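Local coordinates for nucleocapsid (Crimean-congo hemorrhagic fever virus, PDB 4AKL), which probably binds single- and double-stranded RNA to package the viral genome, and probably also cuts double-stranded DNA without sequence preference, at residues Met1-Glu6 and Ile395-Pro400; Asp11-Trp16 and Pro76-Ala81; Pro321-Thr326 and Thr351-Gly356; Leu334-Arg339 and Ala403-Gly408. One frame throughout, in Å; residues are numbered along the deposited sequence. Where two conformers were deposited one is given.

Contact 1 (Met1-Glu6 and Ile395-Pro400); sequences MENKIE and IPVANP
K4 lies over the type I turn formed by P396 to N399 and grips it twice. K4 N donates to V397 O at 2.8 Å, from above the carbonyl plane. Its side chain then bends at chi2 and chi4, which folds the chain over the turn. This brings K4 NZ to 2.9 Å from A398 O, nearly in line with that carbonyl. One lysine thus binds two successive turn carbonyls. K4 and N399 run side by side and point the same way. K4 CB also rests on the ring of P400, 3.8 Å from P400 CD.

N3 crosses V397 at a slant. Its CG is anti to the backbone N (chi1 -171°). This sets N3 OD1 3.4 Å from V397 CB, while the same oxygen accepts from I5 N in an Asx turn. N3 ND2 donates to S84 O. I5 crosses V397 at about a right angle, with I5 CD1 4.0 Å from V397 CG1.

The contact joins the loop before helix 10-24 to the loop after helix 385-392. Helix 324-336 packs on P396 and V397. W16 of helix 10-24 touches I5 and P400, and A81 of helix 77-83 touches I5 and I395.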
loop_
_atom_site.group_PDB
_atom_site.type_symbol
_atom_site.label_atom_id
_atom_site.label_comp_id
_atom_site.label_asym_id
_atom_site.label_seq_id
_atom_site.Cartn_x
_atom_site.Cartn_y
_atom_site.Cartn_z
ATOM N N MET A 1 -27.334 7.524 -18.357
ATOM C CA MET A 1 -26.809 6.597 -17.282
ATOM C C MET A 1 -25.719 7.210 -16.367
ATOM O O MET A 1 -24.496 7.136 -16.645
ATOM C CB MET A 1 -26.276 5.329 -17.912
ATOM C CG MET A 1 -27.361 4.352 -18.298
ATOM S SD MET A 1 -26.672 3.071 -19.373
ATOM C CE MET A 1 -25.262 2.523 -18.379
ATOM N N GLU A 2 -26.185 7.791 -15.269
ATOM C CA GLU A 2 -25.335 8.422 -14.293
ATOM C C GLU A 2 -25.082 7.457 -13.151
ATOM O O GLU A 2 -25.633 6.368 -13.103
ATOM C CB GLU A 2 -25.997 9.691 -13.750
ATOM C CG GLU A 2 -26.415 10.716 -14.814
ATOM C CD GLU A 2 -27.875 10.639 -15.199
ATOM O OE1 GLU A 2 -28.425 9.510 -15.321
ATOM O OE2 GLU A 2 -28.474 11.725 -15.385
ATOM N N ASN A 3 -24.232 7.893 -12.234
ATOM C CA ASN A 3 -23.936 7.195 -11.000
ATOM C C ASN A 3 -25.184 7.130 -10.108
ATOM O O ASN A 3 -25.613 8.155 -9.585
ATOM C CB ASN A 3 -22.798 7.931 -10.291
ATOM C CG ASN A 3 -22.256 7.184 -9.089
ATOM O OD1 ASN A 3 -22.917 6.309 -8.540
ATOM N ND2 ASN A 3 -21.022 7.560 -8.654
ATOM N N LYS A 4 -25.746 5.926 -9.934
ATOM C CA LYS A 4 -26.980 5.741 -9.152
ATOM C C LYS A 4 -26.747 5.710 -7.629
ATOM O O LYS A 4 -27.694 5.776 -6.890
ATOM C CB LYS A 4 -27.725 4.460 -9.564
ATOM C CG LYS A 4 -28.060 4.314 -11.044
ATOM C CD LYS A 4 -28.965 5.383 -11.569
ATOM C CE LYS A 4 -29.265 5.162 -13.060
ATOM N NZ LYS A 4 -29.952 3.822 -13.401
ATOM N N ILE A 5 -25.491 5.627 -7.175
ATOM C CA ILE A 5 -25.181 5.586 -5.750
ATOM C C ILE A 5 -25.060 7.033 -5.240
ATOM O O ILE A 5 -23.965 7.513 -4.947
ATOM C CB ILE A 5 -23.889 4.765 -5.428
ATOM C CG1 ILE A 5 -23.825 3.468 -6.258
ATOM C CG2 ILE A 5 -23.805 4.505 -3.891
ATOM C CD1 ILE A 5 -22.705 2.479 -5.863
ATOM N N GLU A 6 -26.225 7.701 -5.145
ATOM C CA GLU A 6 -26.350 9.095 -4.733
ATOM C C GLU A 6 -26.296 9.158 -3.225
ATOM O O GLU A 6 -27.331 9.094 -2.542
ATOM C CB GLU A 6 -27.662 9.720 -5.229
ATOM C CG GLU A 6 -27.818 9.765 -6.743
ATOM C CD GLU A 6 -29.082 10.526 -7.176
ATOM O OE1 GLU A 6 -29.972 10.776 -6.306
ATOM O OE2 GLU A 6 -29.183 10.877 -8.384
ATOM N N ILE A 395 -19.408 -3.268 -8.318
ATOM C CA ILE A 395 -20.752 -2.713 -8.519
ATOM C C ILE A 395 -20.694 -1.711 -9.689
ATOM O O ILE A 395 -19.965 -0.734 -9.605
ATOM C CB ILE A 395 -21.230 -1.945 -7.268
ATOM C CG1 ILE A 395 -21.208 -2.805 -5.970
ATOM C CG2 ILE A 395 -22.578 -1.448 -7.485
ATOM C CD1 ILE A 395 -21.472 -2.001 -4.653
ATOM N N PRO A 396 -21.417 -1.964 -10.785
ATOM C CA PRO A 396 -21.476 -0.968 -11.869
ATOM C C PRO A 396 -22.449 0.142 -11.460
ATOM O O PRO A 396 -23.656 -0.112 -11.261
ATOM C CB PRO A 396 -21.999 -1.755 -13.048
ATOM C CG PRO A 396 -22.878 -2.781 -12.475
ATOM C CD PRO A 396 -22.327 -3.091 -11.055
ATOM N N VAL A 397 -21.934 1.348 -11.314
ATOM C CA VAL A 397 -22.724 2.408 -10.653
ATOM C C VAL A 397 -23.932 2.876 -11.442
ATOM O O VAL A 397 -24.865 3.427 -10.862
ATOM C CB VAL A 397 -21.858 3.633 -10.262
ATOM C CG1 VAL A 397 -20.757 3.220 -9.285
ATOM C CG2 VAL A 397 -21.323 4.307 -11.481
ATOM N N ALA A 398 -23.918 2.646 -12.752
ATOM C CA ALA A 398 -25.055 2.966 -13.621
ATOM C C ALA A 398 -26.274 2.066 -13.360
ATOM O O ALA A 398 -27.399 2.498 -13.559
ATOM C CB ALA A 398 -24.640 2.873 -15.107
ATOM N N ASN A 399 -26.038 0.817 -12.946
ATOM C CA ASN A 399 -27.124 -0.148 -12.610
ATOM C C ASN A 399 -26.653 -1.067 -11.468
ATOM O O ASN A 399 -26.311 -2.208 -11.716
ATOM C CB ASN A 399 -27.514 -0.981 -13.845
ATOM C CG ASN A 399 -28.253 -0.166 -14.917
ATOM O OD1 ASN A 399 -29.395 0.252 -14.712
ATOM N ND2 ASN A 399 -27.603 0.050 -16.080
ATOM N N PRO A 400 -26.607 -0.562 -10.221
ATOM C CA PRO A 400 -26.010 -1.283 -9.085
ATOM C C PRO A 400 -26.474 -2.701 -8.813
ATOM O O PRO A 400 -25.681 -3.499 -8.315
ATOM C CB PRO A 400 -26.388 -0.390 -7.874
ATOM C CG PRO A 400 -26.440 0.915 -8.421
ATOM C CD PRO A 400 -27.041 0.776 -9.801
#

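Contact 2 (Asp11-Trp16 and Pro76-Ala81)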
loop_
_atom_site.group_PDB
_atom_site.type_symbol
_atom_site.label_atom_id
_atom_site.label_comp_id
_atom_site.label_asym_id
_atom_site.label_seq_id
_atom_site.Cartn_x
_atom_site.Cartn_y
_atom_site.Cartn_z
ATOM N N ASP A 11 -24.796 8.825 6.904
ATOM C CA ASP A 11 -26.269 8.582 7.025
ATOM C C ASP A 11 -26.891 8.228 5.688
ATOM O O ASP A 11 -27.566 7.210 5.582
ATOM C CB ASP A 11 -27.003 9.791 7.627
ATOM C CG ASP A 11 -26.967 9.804 9.158
ATOM O OD1 ASP A 11 -26.532 8.795 9.782
ATOM O OD2 ASP A 11 -27.383 10.834 9.745
ATOM N N GLU A 12 -26.643 9.072 4.683
ATOM C CA GLU A 12 -27.089 8.822 3.299
ATOM C C GLU A 12 -26.619 7.446 2.841
ATOM O O GLU A 12 -27.409 6.658 2.312
ATOM C CB GLU A 12 -26.620 9.932 2.341
ATOM C CG GLU A 12 -27.485 11.231 2.456
ATOM C CD GLU A 12 -27.110 12.328 1.436
ATOM O OE1 GLU A 12 -26.324 12.056 0.507
ATOM O OE2 GLU A 12 -27.609 13.471 1.563
ATOM N N MET A 13 -25.353 7.142 3.094
ATOM C CA MET A 13 -24.826 5.845 2.768
ATOM C C MET A 13 -25.554 4.723 3.478
ATOM O O MET A 13 -25.868 3.721 2.841
ATOM C CB MET A 13 -23.294 5.739 3.054
ATOM C CG MET A 13 -22.687 4.379 2.658
ATOM S SD MET A 13 -22.453 4.154 0.887
ATOM C CE MET A 13 -22.968 2.445 0.733
ATOM N N ASN A 14 -25.817 4.853 4.772
ATOM C CA ASN A 14 -26.488 3.711 5.509
ATOM C C ASN A 14 -27.837 3.349 4.962
ATOM O O ASN A 14 -28.170 2.181 4.867
ATOM C CB ASN A 14 -26.599 3.967 6.995
ATOM C CG ASN A 14 -25.272 3.830 7.724
ATOM O OD1 ASN A 14 -24.345 3.196 7.262
ATOM N ND2 ASN A 14 -25.196 4.431 8.883
ATOM N N LYS A 15 -28.593 4.353 4.577
ATOM C CA LYS A 15 -29.947 4.128 4.051
ATOM C C LYS A 15 -29.900 3.492 2.670
ATOM O O LYS A 15 -30.675 2.569 2.389
ATOM C CB LYS A 15 -30.756 5.425 4.030
ATOM C CG LYS A 15 -31.219 5.853 5.400
ATOM C CD LYS A 15 -32.306 6.925 5.287
ATOM C CE LYS A 15 -32.948 7.223 6.624
ATOM N NZ LYS A 15 -34.229 7.945 6.472
ATOM N N TRP A 16 -28.978 3.969 1.817
ATOM C CA TRP A 16 -28.817 3.386 0.511
ATOM C C TRP A 16 -28.510 1.889 0.680
ATOM O O TRP A 16 -29.069 1.048 -0.014
ATOM C CB TRP A 16 -27.701 4.107 -0.262
ATOM C CG TRP A 16 -27.551 3.649 -1.631
ATOM C CD1 TRP A 16 -28.057 4.233 -2.735
ATOM C CD2 TRP A 16 -26.822 2.497 -2.069
ATOM N NE1 TRP A 16 -27.696 3.511 -3.859
ATOM C CE2 TRP A 16 -26.945 2.435 -3.469
ATOM C CE3 TRP A 16 -26.080 1.499 -1.409
ATOM C CZ2 TRP A 16 -26.358 1.429 -4.219
ATOM C CZ3 TRP A 16 -25.518 0.508 -2.141
ATOM C CH2 TRP A 16 -25.648 0.472 -3.542
ATOM N N PRO A 76 -17.166 -6.611 -0.749
ATOM C CA PRO A 76 -17.737 -5.908 0.402
ATOM C C PRO A 76 -18.562 -4.783 -0.112
ATOM O O PRO A 76 -18.058 -3.664 -0.340
ATOM C CB PRO A 76 -16.514 -5.437 1.179
ATOM C CG PRO A 76 -15.513 -5.291 0.213
ATOM C CD PRO A 76 -15.742 -6.317 -0.873
ATOM N N ILE A 77 -19.837 -5.080 -0.304
ATOM C CA ILE A 77 -20.773 -4.126 -0.942
ATOM C C ILE A 77 -20.799 -2.731 -0.359
ATOM O O ILE A 77 -20.764 -1.721 -1.105
ATOM C CB ILE A 77 -22.181 -4.653 -0.948
ATOM C CG1 ILE A 77 -22.252 -5.897 -1.843
ATOM C CG2 ILE A 77 -23.117 -3.600 -1.490
ATOM C CD1 ILE A 77 -21.877 -5.638 -3.349
ATOM N N TYR A 78 -20.834 -2.665 0.955
ATOM C CA TYR A 78 -20.995 -1.374 1.651
ATOM C C TYR A 78 -19.837 -0.467 1.324
ATOM O O TYR A 78 -20.027 0.676 0.936
ATOM C CB TYR A 78 -21.066 -1.578 3.166
ATOM C CG TYR A 78 -21.310 -0.312 3.943
ATOM C CD1 TYR A 78 -22.582 0.120 4.183
ATOM C CD2 TYR A 78 -20.241 0.471 4.433
ATOM C CE1 TYR A 78 -22.829 1.269 4.890
ATOM C CE2 TYR A 78 -20.483 1.659 5.153
ATOM C CZ TYR A 78 -21.769 2.045 5.373
ATOM O OH TYR A 78 -22.043 3.189 6.078
ATOM N N GLU A 79 -18.634 -0.992 1.455
ATOM C CA GLU A 79 -17.450 -0.157 1.297
ATOM C C GLU A 79 -17.177 0.136 -0.167
ATOM O O GLU A 79 -16.779 1.265 -0.486
ATOM C CB GLU A 79 -16.246 -0.785 1.983
ATOM C CG GLU A 79 -16.353 -0.778 3.482
ATOM C CD GLU A 79 -17.269 -1.876 4.099
ATOM O OE1 GLU A 79 -17.568 -2.882 3.416
ATOM O OE2 GLU A 79 -17.676 -1.707 5.299
ATOM N N CYS A 80 -17.412 -0.859 -1.052
ATOM C CA CYS A 80 -17.278 -0.651 -2.504
ATOM C C CYS A 80 -18.275 0.418 -2.951
ATOM O O CYS A 80 -17.927 1.319 -3.725
ATOM C CB CYS A 80 -17.515 -1.964 -3.274
ATOM S SG CYS A 80 -16.249 -3.217 -3.009
ATOM N N ALA A 81 -19.511 0.338 -2.460
ATOM C CA ALA A 81 -20.503 1.367 -2.814
ATOM C C ALA A 81 -20.050 2.734 -2.292
ATOM O O ALA A 81 -20.166 3.747 -2.991
ATOM C CB ALA A 81 -21.842 1.024 -2.308
#
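Helices 11-16 and 77-81 lean toward antiparallel, with 131° between their N-to-C directions; the axes of these short segments come within 10.7 Å, and M13 and Y78 are nearest in backbone register. M13 fills the space between them. Its CG points anti to the backbone N, and the chain then bends at chi2 and chi3. M13 CG lies 3.7 Å from Y78 CZ. CE stands over one face of the Y78 ring, offset toward the rim. M13 SD sits above the same ring in a Met-aromatic contact, 5.1 Å from the centroid. M13 CE also reaches A81 CB at 3.5 Å.

N14 meets the Y78 ring at its edge. Y78 OH donates to N14 OD1 at 2.6 Å, tilted 30° from the carbonyl plane. The amide and ring planes are 35° apart. This bond gives the phenol a polar partner beside an otherwise apolar contact. W16 approaches A81 from the next turn of its helix, with W16 CZ3 3.7 Å from A81 CB.

F17 meets Y78 edge-to-face, and the ring planes of F20 and W16 meet at a small angle. A Met-aromatic contact and a tyrosine-asparagine bond thus join helix 10-24 to helix 77-83 in this mainly helical protein.

Contact 3 (Pro321-Thr326 and Thr351-Gly356); sequences PETFPT and TPMKWG
T326 and W355 make the tight part of this contact. W355 NE1 donates to T326 OG1 at 3.0 Å, with an N-H...O angle of 152°. The oxygen sits at the edge of the indole, 18° out of the ring plane. The two side chains slide past each other in opposite directions. One atom of the six-membered ring, W355 CZ2, comes 3.7 Å from T326 O.

Two hydrogen bonds hold T326 OG1. It accepts from the indole and donates to T323 O at 2.7 Å, in the carbonyl plane. Its chi1 of 74° places OG1 between the backbone N and the carbonyl carbon, from where it can turn back to T323. T323 O also accepts from T326 N, so one carbonyl takes two bonds from the same residue. This chain of bonds fixes the hydroxyl that receives the indole N-H.

The other part is looser: a single methyl, M353 CE, meets a hydroxyl and a methyl, with no bond between them. M353 bends at chi2 and chi3 to bring M353 CE 3.8 Å from T326 OG1, and the two side chains meet tip to tip. M353 CE lies 4.0 Å from T323 CG2. This side, with M353, T323 and T326, is partly open to solvent, whereas the indole is buried. The polar end of T323 turns to T320 N.

The contact joins the start of helix 324-336 to the start of helix 355-360. V319 also touches W355. Behind 321-326, helix 86-98 packs on P321 and F324, and F392 of helix 385-392 meets F324 edge-to-face.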
loop_
_atom_site.group_PDB
_atom_site.type_symbol
_atom_site.label_atom_id
_atom_site.label_comp_id
_atom_site.label_asym_id
_atom_site.label_seq_id
_atom_site.Cartn_x
_atom_site.Cartn_y
_atom_site.Cartn_z
ATOM N N PRO A 321 -16.586 13.141 -12.593
ATOM C CA PRO A 321 -17.754 12.523 -11.989
ATOM C C PRO A 321 -18.744 12.061 -13.057
ATOM O O PRO A 321 -19.399 11.030 -12.876
ATOM C CB PRO A 321 -18.328 13.649 -11.136
ATOM C CG PRO A 321 -17.090 14.409 -10.721
ATOM C CD PRO A 321 -16.212 14.396 -11.911
ATOM N N GLU A 322 -18.828 12.793 -14.176
ATOM C CA GLU A 322 -19.798 12.435 -15.215
ATOM C C GLU A 322 -19.378 11.231 -16.074
ATOM O O GLU A 322 -20.225 10.493 -16.494
ATOM C CB GLU A 322 -20.188 13.665 -16.070
ATOM C CG GLU A 322 -21.022 14.720 -15.284
ATOM C CD GLU A 322 -20.178 15.489 -14.242
ATOM O OE1 GLU A 322 -18.946 15.716 -14.475
ATOM O OE2 GLU A 322 -20.727 15.846 -13.173
ATOM N N THR A 323 -18.092 11.033 -16.331
ATOM C CA THR A 323 -17.646 9.854 -17.090
ATOM C C THR A 323 -17.298 8.667 -16.203
ATOM O O THR A 323 -17.086 7.555 -16.713
ATOM C CB THR A 323 -16.431 10.185 -17.959
ATOM O OG1 THR A 323 -15.395 10.717 -17.145
ATOM C CG2 THR A 323 -16.810 11.232 -19.020
ATOM N N PHE A 324 -17.251 8.878 -14.878
ATOM C CA PHE A 324 -16.875 7.777 -13.945
ATOM C C PHE A 324 -17.696 6.516 -14.106
ATOM O O PHE A 324 -17.136 5.436 -14.067
ATOM C CB PHE A 324 -16.939 8.240 -12.480
ATOM C CG PHE A 324 -16.780 7.128 -11.506
ATOM C CD1 PHE A 324 -15.518 6.655 -11.170
ATOM C CD2 PHE A 324 -17.883 6.516 -10.949
ATOM C CE1 PHE A 324 -15.375 5.598 -10.275
ATOM C CE2 PHE A 324 -17.732 5.467 -10.053
ATOM C CZ PHE A 324 -16.505 5.028 -9.725
ATOM N N PRO A 325 -19.033 6.637 -14.312
ATOM C CA PRO A 325 -19.817 5.404 -14.423
ATOM C C PRO A 325 -19.392 4.440 -15.566
ATOM O O PRO A 325 -19.595 3.219 -15.451
ATOM C CB PRO A 325 -21.239 5.919 -14.660
ATOM C CG PRO A 325 -21.217 7.320 -14.098
ATOM C CD PRO A 325 -19.888 7.819 -14.488
ATOM N N THR A 326 -18.797 4.981 -16.618
ATOM C CA THR A 326 -18.208 4.164 -17.719
ATOM C C THR A 326 -16.898 3.448 -17.304
ATOM O O THR A 326 -16.559 2.325 -17.823
ATOM C CB THR A 326 -17.992 5.027 -18.985
ATOM O OG1 THR A 326 -16.880 5.899 -18.791
ATOM C CG2 THR A 326 -19.262 5.872 -19.316
ATOM N N THR A 351 -11.482 2.074 -27.127
ATOM C CA THR A 351 -12.692 2.695 -26.595
ATOM C C THR A 351 -12.857 4.149 -27.121
ATOM O O THR A 351 -11.867 4.857 -27.286
ATOM C CB THR A 351 -12.770 2.662 -25.070
ATOM O OG1 THR A 351 -14.027 3.229 -24.661
ATOM C CG2 THR A 351 -11.635 3.424 -24.448
ATOM N N PRO A 352 -14.105 4.580 -27.418
ATOM C CA PRO A 352 -14.292 5.976 -27.797
ATOM C C PRO A 352 -14.076 6.955 -26.676
ATOM O O PRO A 352 -13.833 8.124 -26.950
ATOM C CB PRO A 352 -15.754 6.024 -28.241
ATOM C CG PRO A 352 -16.020 4.686 -28.683
ATOM C CD PRO A 352 -15.332 3.824 -27.649
ATOM N N MET A 353 -14.177 6.495 -25.434
ATOM C CA MET A 353 -13.984 7.354 -24.271
ATOM C C MET A 353 -12.555 7.840 -24.246
ATOM O O MET A 353 -11.620 7.000 -24.330
ATOM C CB MET A 353 -14.210 6.559 -22.983
ATOM C CG MET A 353 -15.600 5.949 -22.815
ATOM S SD MET A 353 -16.972 7.067 -22.977
ATOM C CE MET A 353 -16.589 8.298 -21.710
ATOM N N LYS A 354 -12.357 9.169 -24.134
ATOM C CA LYS A 354 -10.992 9.733 -24.109
ATOM C C LYS A 354 -10.141 9.210 -22.954
ATOM O O LYS A 354 -8.913 9.109 -23.074
ATOM C CB LYS A 354 -11.046 11.269 -24.061
ATOM C CG LYS A 354 -11.301 11.901 -25.397
ATOM C CD LYS A 354 -11.404 13.411 -25.261
ATOM C CE LYS A 354 -11.787 14.099 -26.584
ATOM N NZ LYS A 354 -12.424 15.433 -26.373
ATOM N N TRP A 355 -10.773 8.843 -21.826
ATOM C CA TRP A 355 -10.005 8.337 -20.707
ATOM C C TRP A 355 -9.288 7.026 -20.993
ATOM O O TRP A 355 -8.356 6.683 -20.261
ATOM C CB TRP A 355 -10.862 8.205 -19.413
ATOM C CG TRP A 355 -11.980 7.172 -19.417
ATOM C CD1 TRP A 355 -13.298 7.442 -19.541
ATOM C CD2 TRP A 355 -11.878 5.722 -19.248
ATOM N NE1 TRP A 355 -14.012 6.291 -19.490
ATOM C CE2 TRP A 355 -13.176 5.218 -19.308
ATOM C CE3 TRP A 355 -10.820 4.830 -19.083
ATOM C CZ2 TRP A 355 -13.471 3.849 -19.220
ATOM C CZ3 TRP A 355 -11.105 3.456 -18.953
ATOM C CH2 TRP A 355 -12.440 2.983 -19.028
ATOM N N GLY A 356 -9.701 6.291 -22.053
ATOM C CA GLY A 356 -9.139 4.990 -22.342
ATOM C C GLY A 356 -7.652 5.073 -22.584
ATOM O O GLY A 356 -6.854 4.455 -21.908
#

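Contact 4 (Leu334-Arg339 and Ala403-Gly408); sequences LGKHPR and AALGSG
G335 and S407 come together at the end of helix 324-336. With chi1 at 179° the S407 hydroxyl points away from its backbone N and over the G335 backbone. S407 OG lies 3.3 Å from both G335 CA and G335 C. G335 has no side chain, and the serine oxygen occupies the side where one would project. The polar partners of S407 OG lie outside the two segments: F332 O in the preceding helical turn and H409 NE2.

The bond between the segments is made by backbone. G408 N donates to G335 O at 2.8 Å, with a nearly straight N-H...O angle of 172°. The donor stands above the carbonyl plane, 51° out of it. S407 CA adds a CA-H...O contact to G335 O at 3.4 Å.

K336 takes a different course. Its chain is extended through chi1 and chi2 and bends at chi3. The lower part passes G406 O, with K336 CB and K336 CG each 4.1 Å away. K336 CD only just reaches L405 CD1, at 4.5 Å. The amine leads away to a salt bridge with E333. K72 NZ binds the carbonyl oxygens of L405 and G406.

Backbone polarity therefore carries most of this buried contact. The bare CA of G335 lets the S407-G408 backbone come close enough for a direct bond, and the serine hydroxyl ties the loop to the last helical turn.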
loop_
_atom_site.group_PDB
_atom_site.type_symbol
_atom_site.label_atom_id
_atom_site.label_comp_id
_atom_site.label_asym_id
_atom_site.label_seq_id
_atom_site.Cartn_x
_atom_site.Cartn_y
_atom_site.Cartn_z
ATOM N N LEU A 334 -15.105 -6.646 -16.785
ATOM C CA LEU A 334 -13.838 -7.344 -16.738
ATOM C C LEU A 334 -13.793 -8.465 -15.657
ATOM O O LEU A 334 -13.223 -9.538 -15.857
ATOM C CB LEU A 334 -12.770 -6.286 -16.449
ATOM C CG LEU A 334 -11.421 -6.276 -17.119
ATOM C CD1 LEU A 334 -11.509 -6.201 -18.630
ATOM C CD2 LEU A 334 -10.580 -5.074 -16.572
ATOM N N GLY A 335 -14.376 -8.191 -14.497
ATOM C CA GLY A 335 -14.458 -9.157 -13.443
ATOM C C GLY A 335 -15.647 -10.094 -13.577
ATOM O O GLY A 335 -15.721 -11.052 -12.850
ATOM N N LYS A 336 -16.576 -9.807 -14.499
ATOM C CA LYS A 336 -17.762 -10.645 -14.708
ATOM C C LYS A 336 -17.335 -11.806 -15.580
ATOM O O LYS A 336 -17.594 -12.972 -15.215
ATOM C CB LYS A 336 -18.888 -9.808 -15.362
ATOM C CG LYS A 336 -20.189 -10.491 -15.586
ATOM C CD LYS A 336 -21.321 -9.512 -16.132
ATOM C CE LYS A 336 -20.971 -8.937 -17.537
ATOM N NZ LYS A 336 -22.094 -8.200 -18.170
ATOM N N HIS A 337 -16.671 -11.469 -16.711
ATOM C CA HIS A 337 -16.141 -12.432 -17.698
ATOM C C HIS A 337 -14.634 -12.223 -17.818
ATOM O O HIS A 337 -14.206 -11.314 -18.573
ATOM C CB HIS A 337 -16.711 -12.239 -19.143
ATOM C CG HIS A 337 -18.195 -12.392 -19.269
ATOM N ND1 HIS A 337 -18.976 -11.462 -19.926
ATOM C CD2 HIS A 337 -19.039 -13.360 -18.832
ATOM C CE1 HIS A 337 -20.241 -11.847 -19.882
ATOM N NE2 HIS A 337 -20.307 -12.995 -19.221
ATOM N N PRO A 338 -13.815 -13.050 -17.141
ATOM C CA PRO A 338 -12.415 -12.813 -17.236
ATOM C C PRO A 338 -11.919 -13.017 -18.651
ATOM O O PRO A 338 -12.375 -13.922 -19.334
ATOM C CB PRO A 338 -11.829 -13.909 -16.372
ATOM C CG PRO A 338 -12.739 -15.005 -16.516
ATOM C CD PRO A 338 -14.082 -14.393 -16.619
ATOM N N ARG A 339 -11.028 -12.155 -19.079
ATOM C CA ARG A 339 -10.395 -12.308 -20.372
ATOM C C ARG A 339 -8.964 -11.948 -20.204
ATOM O O ARG A 339 -8.559 -11.508 -19.126
ATOM C CB ARG A 339 -11.071 -11.455 -21.462
ATOM C CG ARG A 339 -10.777 -9.951 -21.483
ATOM C CD ARG A 339 -11.386 -9.186 -20.337
ATOM N NE ARG A 339 -12.852 -9.310 -20.211
ATOM C CZ ARG A 339 -13.770 -8.567 -20.855
ATOM N NH1 ARG A 339 -13.425 -7.608 -21.724
ATOM N NH2 ARG A 339 -15.068 -8.802 -20.628
ATOM N N ALA A 403 -24.596 -5.847 -9.605
ATOM C CA ALA A 403 -23.561 -6.433 -8.697
ATOM C C ALA A 403 -23.893 -7.894 -8.352
ATOM O O ALA A 403 -22.989 -8.707 -8.186
ATOM C CB ALA A 403 -23.390 -5.616 -7.427
ATOM N N ALA A 404 -25.189 -8.223 -8.265
ATOM C CA ALA A 404 -25.611 -9.591 -7.970
ATOM C C ALA A 404 -25.113 -10.611 -9.006
ATOM O O ALA A 404 -24.912 -11.773 -8.668
ATOM C CB ALA A 404 -27.224 -9.683 -7.772
ATOM N N LEU A 405 -24.895 -10.196 -10.254
ATOM C CA LEU A 405 -24.331 -11.106 -11.280
ATOM C C LEU A 405 -22.906 -11.579 -10.898
ATOM O O LEU A 405 -22.417 -12.627 -11.348
ATOM C CB LEU A 405 -24.304 -10.431 -12.649
ATOM C CG LEU A 405 -25.652 -9.974 -13.246
ATOM C CD1 LEU A 405 -25.443 -9.080 -14.438
ATOM C CD2 LEU A 405 -26.542 -11.193 -13.624
ATOM N N GLY A 406 -22.255 -10.765 -10.079
ATOM C CA GLY A 406 -20.944 -11.071 -9.511
ATOM C C GLY A 406 -19.849 -10.590 -10.432
ATOM O O GLY A 406 -19.812 -10.975 -11.575
ATOM N N SER A 407 -18.943 -9.752 -9.916
ATOM C CA SER A 407 -17.767 -9.312 -10.703
ATOM C C SER A 407 -16.575 -9.454 -9.777
ATOM O O SER A 407 -16.554 -8.864 -8.707
ATOM C CB SER A 407 -17.962 -7.904 -11.251
ATOM O OG SER A 407 -16.843 -7.521 -11.958
ATOM N N GLY A 408 -15.619 -10.297 -10.179
ATOM C CA GLY A 408 -14.528 -10.720 -9.365
ATOM C C GLY A 408 -13.272 -9.919 -9.545
ATOM O O GLY A 408 -12.714 -9.895 -10.642
#

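How the contacts relate
Contact 1 is the hub, touching all three others: I5 and I395 meet contact 2, V397 and N3 meet contact 3, and I395 and P396 meet A403 of contact 4. Contacts 2 and 4 are buried, while contacts 1 and 3 are partly exposed. Contacts 3 and 4 share helix 324-336, using its start and its end, with centres about 19 Å apart. Contacts 1 and 4 share the loop after helix 385-392. The chemistry differs with place. Contact 2 is mostly apolar, between two helices. Contact 4 depends on backbone atoms. Contact 3 turns on an indole-hydroxyl bond, and contact 1 mixes lysine bonds with apolar packing.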